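Rod shape determining protein RodA (Thermus thermophilus, PDB 6BAR) probably polymerises lipid-linked peptidoglycan precursors as a membrane-embedded SEDS-family glycosyltransferase needed for cell wall elongation. Local coordinates at residues N91-W96 with L149-G154; F309-N314 with T328-S333. All blocks are in the same frame, centred on the assembly; numbering follows the deposited sequence.

Contact 1: residues N91-W96 with L149-G154; sequences NGARAW and LQPDLG
The backbone carbonyl O of Gln150 is approached by Ala93 through both CA and CB. The contact of Gln150 O with Ala93 CA, at 3.3 Å, is of the CA-H...O kind, bent to 129° at the hydrogen. The methyl of Ala93 meets Pro151 as well, with Ala93 CB 3.6 Å from Pro151 CD and also near Pro151 O. The peptide bond before Pro151 is cis, which folds the chain sharply and sets the Gln150 and Pro151 carbonyls round this one methyl. Gly92, just before Ala93, has a positive phi (94°), where a side chain would be jammed against the carbonyl O of Asn91.

The Gln150 side chain then runs alongside the 91-96 loop. Its CG stands beside its own backbone N (chi1 -75°), and from there the chain stretches out past Arg94, with Gln150 CG 3.3 Å from Arg94 O, until OE1 reaches the methyl of Ala95. At the far end NE2 makes a weak hydrogen bond to Leu146 O, while Leu80 and Leu84 of helix 69-86 touch the same side chain. With an alanine in its place, Leu146 O would probably lose this weak amide partner and a gap would open between Ala95 and helix 69-86.

Two residues on, Asp152 is the N-cap of helix 153-170, its OD1 bonded to the backbone N of Gly155. In this part of the SEDS fold, the loop before the small antiparallel hairpin, 97-99 with 102-104, packs against a cis-proline connection between helices 131-148 and 153-170, next to the capped start of the second.

Contact 2: residues F309-N314 with T328-S333; sequences FQVVVN and TLPLFS
Thr328 offers its carbonyl O to two side-chain amides from successive turns of helix 294-319. Gln310 NE2 makes a weak hydrogen bond to Thr328 O at 3.1 Å, and Asn314 ND2 a longer, equally weak one to Thr328 O at 3.4 Å; both are well off straight. Gln310 gets there because CG sits beside its backbone N (chi1 -64°) and the chain beyond is extended, sending the amide out across the gap. Asn314 ND2 also lies against Gln310 O, though that pair is modelled too short to weigh. Thr328 OG1 is hydrogen-bonded to Ser338 OG of helix 336-354.

Leu329 follows with an apolar contact. Leu329 CD1 comes to 3.9 Å from Val311 CA and 4.1 Å from Asn314 CB, lodged against both residues, about one turn apart on the helix. Leu329 CD1 also meets Val311 CG2, at 4.0 Å, and the leucine and valine side chains cross obliquely. Pro330 lies across the same Val311 methyl at about a right angle, with Pro330 CG 3.9 Å from Val311 CG2, while its CD approaches Gln310 CB. With Leu331, at positive phi (72°), Pro330 forms the corners of a type II beta turn, Leu329 to Phe332, in the connection between helices 294-319 and 336-354, both predicted to be transmembrane. The closing bond runs from Phe332 N to Leu329 O at 3.1 Å, and Ser333 N gives a second to Leu329 O at 2.8 Å. Tyr277 of helix 266-288 is hydrogen-bonded through its hydroxyl to Pro330 O.

The turn swings the chain off the helix, so Leu331 packs instead between helices 13-30 and 336-354. Phe332 meets Trp261 edge-to-face and touches Tyr277.

Overall arrangement
The two contacts come one after the other along the chain, contact 1 closing before contact 2 opens. Their centres lie 18 Å apart and their nearest atoms about 5 Å, without touching. Contact 1 is the more peripheral, its centre about 17 Å from the centre of the chain, against about 9 Å for the centre of contact 2. Helix 153-170 bridges them: it starts within contact 1, and its Phe161 stacks with Phe309 of contact 2. Thr325, shortly before segment 328-333, touches both Leu153 and Val313. A loop at the periphery and the connection between helices 294-319 and 336-354 are thus joined through a helix predicted to cross the membrane.

Contact 1: residues N91-W96 with L149-G154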
loop_
_atom_site.group_PDB
_atom_site.type_symbol
_atom_site.label_atom_id
_atom_site.label_comp_id
_atom_site.label_asym_id
_atom_site.label_seq_id
_atom_site.Cartn_x
_atom_site.Cartn_y
_atom_site.Cartn_z
ATOM N N ASN A 91 17.595 4.188 -9.287
ATOM C CA ASN A 91 18.412 3.000 -9.087
ATOM C C ASN A 91 18.354 2.124 -10.332
ATOM O O ASN A 91 18.211 0.900 -10.237
ATOM C CB ASN A 91 17.951 2.244 -7.838
ATOM C CG ASN A 91 18.483 2.862 -6.547
ATOM O OD1 ASN A 91 18.812 2.155 -5.595
ATOM N ND2 ASN A 91 18.586 4.187 -6.521
ATOM N N GLY A 92 18.468 2.752 -11.503
ATOM C CA GLY A 92 18.481 2.048 -12.767
ATOM C C GLY A 92 17.137 1.925 -13.444
ATOM O O GLY A 92 17.057 1.307 -14.516
ATOM N N ALA A 93 16.083 2.488 -12.854
ATOM C CA ALA A 93 14.726 2.401 -13.378
ATOM C C ALA A 93 14.039 3.745 -13.207
ATOM O O ALA A 93 14.132 4.357 -12.137
ATOM C CB ALA A 93 13.922 1.314 -12.659
ATOM N N ARG A 94 13.356 4.203 -14.256
ATOM C CA ARG A 94 12.569 5.432 -14.193
ATOM C C ARG A 94 11.166 5.087 -13.702
ATOM O O ARG A 94 10.363 4.497 -14.436
ATOM C CB ARG A 94 12.541 6.144 -15.544
ATOM C CG ARG A 94 12.668 5.244 -16.758
ATOM C CD ARG A 94 12.808 6.080 -18.031
ATOM N NE ARG A 94 13.855 7.097 -17.914
ATOM C CZ ARG A 94 14.139 7.997 -18.854
ATOM N NH1 ARG A 94 15.109 8.883 -18.658
ATOM N NH2 ARG A 94 13.457 8.013 -19.991
ATOM N N ALA A 95 10.879 5.450 -12.447
ATOM C CA ALA A 95 9.602 5.137 -11.823
ATOM C C ALA A 95 9.056 6.314 -11.025
ATOM O O ALA A 95 8.125 6.133 -10.231
ATOM C CB ALA A 95 9.732 3.919 -10.911
ATOM N N TRP A 96 9.602 7.509 -11.220
ATOM C CA TRP A 96 9.224 8.674 -10.438
ATOM C C TRP A 96 9.027 9.876 -11.345
ATOM O O TRP A 96 9.789 10.084 -12.291
ATOM C CB TRP A 96 10.286 9.003 -9.388
ATOM C CG TRP A 96 10.250 8.110 -8.205
ATOM C CD1 TRP A 96 10.733 6.838 -8.119
ATOM C CD2 TRP A 96 9.705 8.422 -6.919
ATOM N NE1 TRP A 96 10.520 6.336 -6.856
ATOM C CE2 TRP A 96 9.889 7.290 -6.101
ATOM C CE3 TRP A 96 9.074 9.550 -6.380
ATOM C CZ2 TRP A 96 9.464 7.250 -4.775
ATOM C CZ3 TRP A 96 8.656 9.511 -5.061
ATOM C CH2 TRP A 96 8.853 8.368 -4.274
ATOM N N LEU A 149 8.610 -2.840 -16.984
ATOM C CA LEU A 149 9.350 -2.096 -17.998
ATOM C C LEU A 149 10.197 -0.970 -17.420
ATOM O O LEU A 149 10.932 -0.322 -18.174
ATOM C CB LEU A 149 8.380 -1.509 -19.030
ATOM C CG LEU A 149 8.172 -2.228 -20.364
ATOM C CD1 LEU A 149 7.753 -3.678 -20.164
ATOM C CD2 LEU A 149 7.144 -1.482 -21.196
ATOM N N GLN A 150 10.114 -0.710 -16.119
ATOM C CA GLN A 150 10.836 0.413 -15.533
ATOM C C GLN A 150 12.323 0.099 -15.366
ATOM O O GLN A 150 13.162 0.894 -15.813
ATOM C CB GLN A 150 10.192 0.824 -14.202
ATOM C CG GLN A 150 8.884 1.586 -14.369
ATOM C CD GLN A 150 7.926 1.393 -13.210
ATOM O OE1 GLN A 150 8.338 1.301 -12.055
ATOM N NE2 GLN A 150 6.635 1.327 -13.516
ATOM N N PRO A 151 12.710 -1.035 -14.743
ATOM C CA PRO A 151 11.945 -2.090 -14.062
ATOM C C PRO A 151 11.825 -1.903 -12.534
ATOM O O PRO A 151 12.800 -1.515 -11.890
ATOM C CB PRO A 151 12.742 -3.352 -14.395
ATOM C CG PRO A 151 14.146 -2.877 -14.476
ATOM C CD PRO A 151 14.110 -1.446 -14.962
ATOM N N ASP A 152 10.634 -2.171 -11.980
ATOM C CA ASP A 152 10.370 -2.148 -10.532
ATOM C C ASP A 152 9.479 -3.351 -10.240
ATOM O O ASP A 152 8.271 -3.306 -10.492
ATOM C CB ASP A 152 9.707 -0.838 -10.093
ATOM C CG ASP A 152 9.372 -0.792 -8.585
ATOM O OD1 ASP A 152 8.357 -1.391 -8.164
ATOM O OD2 ASP A 152 10.116 -0.132 -7.822
ATOM N N LEU A 153 10.068 -4.431 -9.726
ATOM C CA LEU A 153 9.284 -5.626 -9.448
ATOM C C LEU A 153 8.771 -5.692 -8.015
ATOM O O LEU A 153 7.970 -6.577 -7.710
ATOM C CB LEU A 153 10.089 -6.894 -9.773
ATOM C CG LEU A 153 11.490 -7.098 -9.196
ATOM C CD1 LEU A 153 11.457 -7.578 -7.750
ATOM C CD2 LEU A 153 12.252 -8.082 -10.068
ATOM N N GLY A 154 9.204 -4.793 -7.132
ATOM C CA GLY A 154 8.606 -4.744 -5.806
ATOM C C GLY A 154 7.155 -4.307 -5.859
ATOM O O GLY A 154 6.268 -4.963 -5.299
#

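Contact 2: residues F309-N314 with T328-S333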
loop_
_atom_site.group_PDB
_atom_site.type_symbol
_atom_site.label_atom_id
_atom_site.label_comp_id
_atom_site.label_asym_id
_atom_site.label_seq_id
_atom_site.Cartn_x
_atom_site.Cartn_y
_atom_site.Cartn_z
ATOM N N PHE A 309 1.683 -7.396 2.766
ATOM C CA PHE A 309 2.705 -7.976 1.905
ATOM C C PHE A 309 3.958 -7.116 1.883
ATOM O O PHE A 309 5.071 -7.647 1.908
ATOM C CB PHE A 309 2.170 -8.172 0.487
ATOM C CG PHE A 309 3.135 -8.866 -0.434
ATOM C CD1 PHE A 309 3.268 -10.244 -0.407
ATOM C CD2 PHE A 309 3.903 -8.143 -1.330
ATOM C CE1 PHE A 309 4.154 -10.888 -1.259
ATOM C CE2 PHE A 309 4.792 -8.782 -2.184
ATOM C CZ PHE A 309 4.915 -10.156 -2.147
ATOM N N GLN A 310 3.807 -5.788 1.832
ATOM C CA GLN A 310 4.996 -4.944 1.948
ATOM C C GLN A 310 5.701 -5.176 3.279
ATOM O O GLN A 310 6.941 -5.250 3.337
ATOM C CB GLN A 310 4.637 -3.472 1.789
ATOM C CG GLN A 310 4.095 -3.154 0.424
ATOM C CD GLN A 310 4.226 -1.691 0.079
ATOM O OE1 GLN A 310 3.468 -1.165 -0.737
ATOM N NE2 GLN A 310 5.196 -1.021 0.695
ATOM N N VAL A 311 4.929 -5.316 4.361
ATOM C CA VAL A 311 5.548 -5.551 5.669
ATOM C C VAL A 311 6.346 -6.857 5.663
ATOM O O VAL A 311 7.508 -6.907 6.099
ATOM C CB VAL A 311 4.486 -5.537 6.784
ATOM C CG1 VAL A 311 5.106 -5.955 8.104
ATOM C CG2 VAL A 311 3.870 -4.154 6.898
ATOM N N VAL A 312 5.742 -7.938 5.161
ATOM C CA VAL A 312 6.452 -9.215 5.200
ATOM C C VAL A 312 7.581 -9.268 4.176
ATOM O O VAL A 312 8.512 -10.064 4.336
ATOM C CB VAL A 312 5.501 -10.417 5.027
ATOM C CG1 VAL A 312 4.501 -10.475 6.179
ATOM C CG2 VAL A 312 4.800 -10.383 3.681
ATOM N N VAL A 313 7.543 -8.430 3.136
ATOM C CA VAL A 313 8.680 -8.322 2.224
ATOM C C VAL A 313 9.868 -7.696 2.942
ATOM O O VAL A 313 11.010 -8.164 2.826
ATOM C CB VAL A 313 8.295 -7.516 0.971
ATOM C CG1 VAL A 313 9.533 -6.900 0.325
ATOM C CG2 VAL A 313 7.567 -8.400 -0.026
ATOM N N ASN A 314 9.617 -6.621 3.693
ATOM C CA ASN A 314 10.704 -6.009 4.451
ATOM C C ASN A 314 11.242 -6.944 5.532
ATOM O O ASN A 314 12.433 -6.877 5.871
ATOM C CB ASN A 314 10.248 -4.680 5.045
ATOM C CG ASN A 314 10.034 -3.616 3.978
ATOM O OD1 ASN A 314 10.951 -2.871 3.633
ATOM N ND2 ASN A 314 8.818 -3.542 3.449
ATOM N N THR A 328 9.107 0.252 0.991
ATOM C CA THR A 328 9.347 0.691 2.354
ATOM C C THR A 328 8.351 0.038 3.304
ATOM O O THR A 328 7.358 -0.572 2.897
ATOM C CB THR A 328 9.264 2.213 2.452
ATOM O OG1 THR A 328 8.078 2.671 1.795
ATOM C CG2 THR A 328 10.479 2.843 1.795
ATOM N N LEU A 329 8.653 0.147 4.587
ATOM C CA LEU A 329 7.709 -0.247 5.612
ATOM C C LEU A 329 6.625 0.818 5.698
ATOM O O LEU A 329 6.932 1.970 6.024
ATOM C CB LEU A 329 8.417 -0.404 6.945
ATOM C CG LEU A 329 7.739 -1.327 7.943
ATOM C CD1 LEU A 329 7.533 -2.690 7.312
ATOM C CD2 LEU A 329 8.606 -1.432 9.172
ATOM N N PRO A 330 5.368 0.493 5.399
ATOM C CA PRO A 330 4.338 1.537 5.287
ATOM C C PRO A 330 4.102 2.276 6.601
ATOM O O PRO A 330 4.018 1.667 7.671
ATOM C CB PRO A 330 3.093 0.756 4.840
ATOM C CG PRO A 330 3.391 -0.690 5.150
ATOM C CD PRO A 330 4.868 -0.834 5.006
ATOM N N LEU A 331 4.007 3.610 6.497
ATOM C CA LEU A 331 3.767 4.532 7.610
ATOM C C LEU A 331 4.976 4.669 8.532
ATOM O O LEU A 331 5.016 5.574 9.374
ATOM C CB LEU A 331 2.545 4.100 8.440
ATOM C CG LEU A 331 1.160 4.045 7.788
ATOM C CD1 LEU A 331 0.180 3.329 8.702
ATOM C CD2 LEU A 331 0.670 5.445 7.465
ATOM N N PHE A 332 5.970 3.793 8.382
ATOM C CA PHE A 332 7.106 3.722 9.295
ATOM C C PHE A 332 8.426 4.119 8.651
ATOM O O PHE A 332 9.167 4.937 9.208
ATOM C CB PHE A 332 7.226 2.304 9.872
ATOM C CG PHE A 332 8.258 2.177 10.957
ATOM C CD1 PHE A 332 7.969 2.586 12.250
ATOM C CD2 PHE A 332 9.515 1.647 10.689
ATOM C CE1 PHE A 332 8.913 2.476 13.252
ATOM C CE2 PHE A 332 10.465 1.529 11.688
ATOM C CZ PHE A 332 10.164 1.946 12.973
ATOM N N SER A 333 8.758 3.546 7.500
ATOM C CA SER A 333 10.034 3.847 6.871
ATOM C C SER A 333 10.017 5.244 6.257
ATOM O O SER A 333 8.961 5.850 6.045
ATOM C CB SER A 333 10.366 2.803 5.803
ATOM O OG SER A 333 11.651 3.033 5.249
#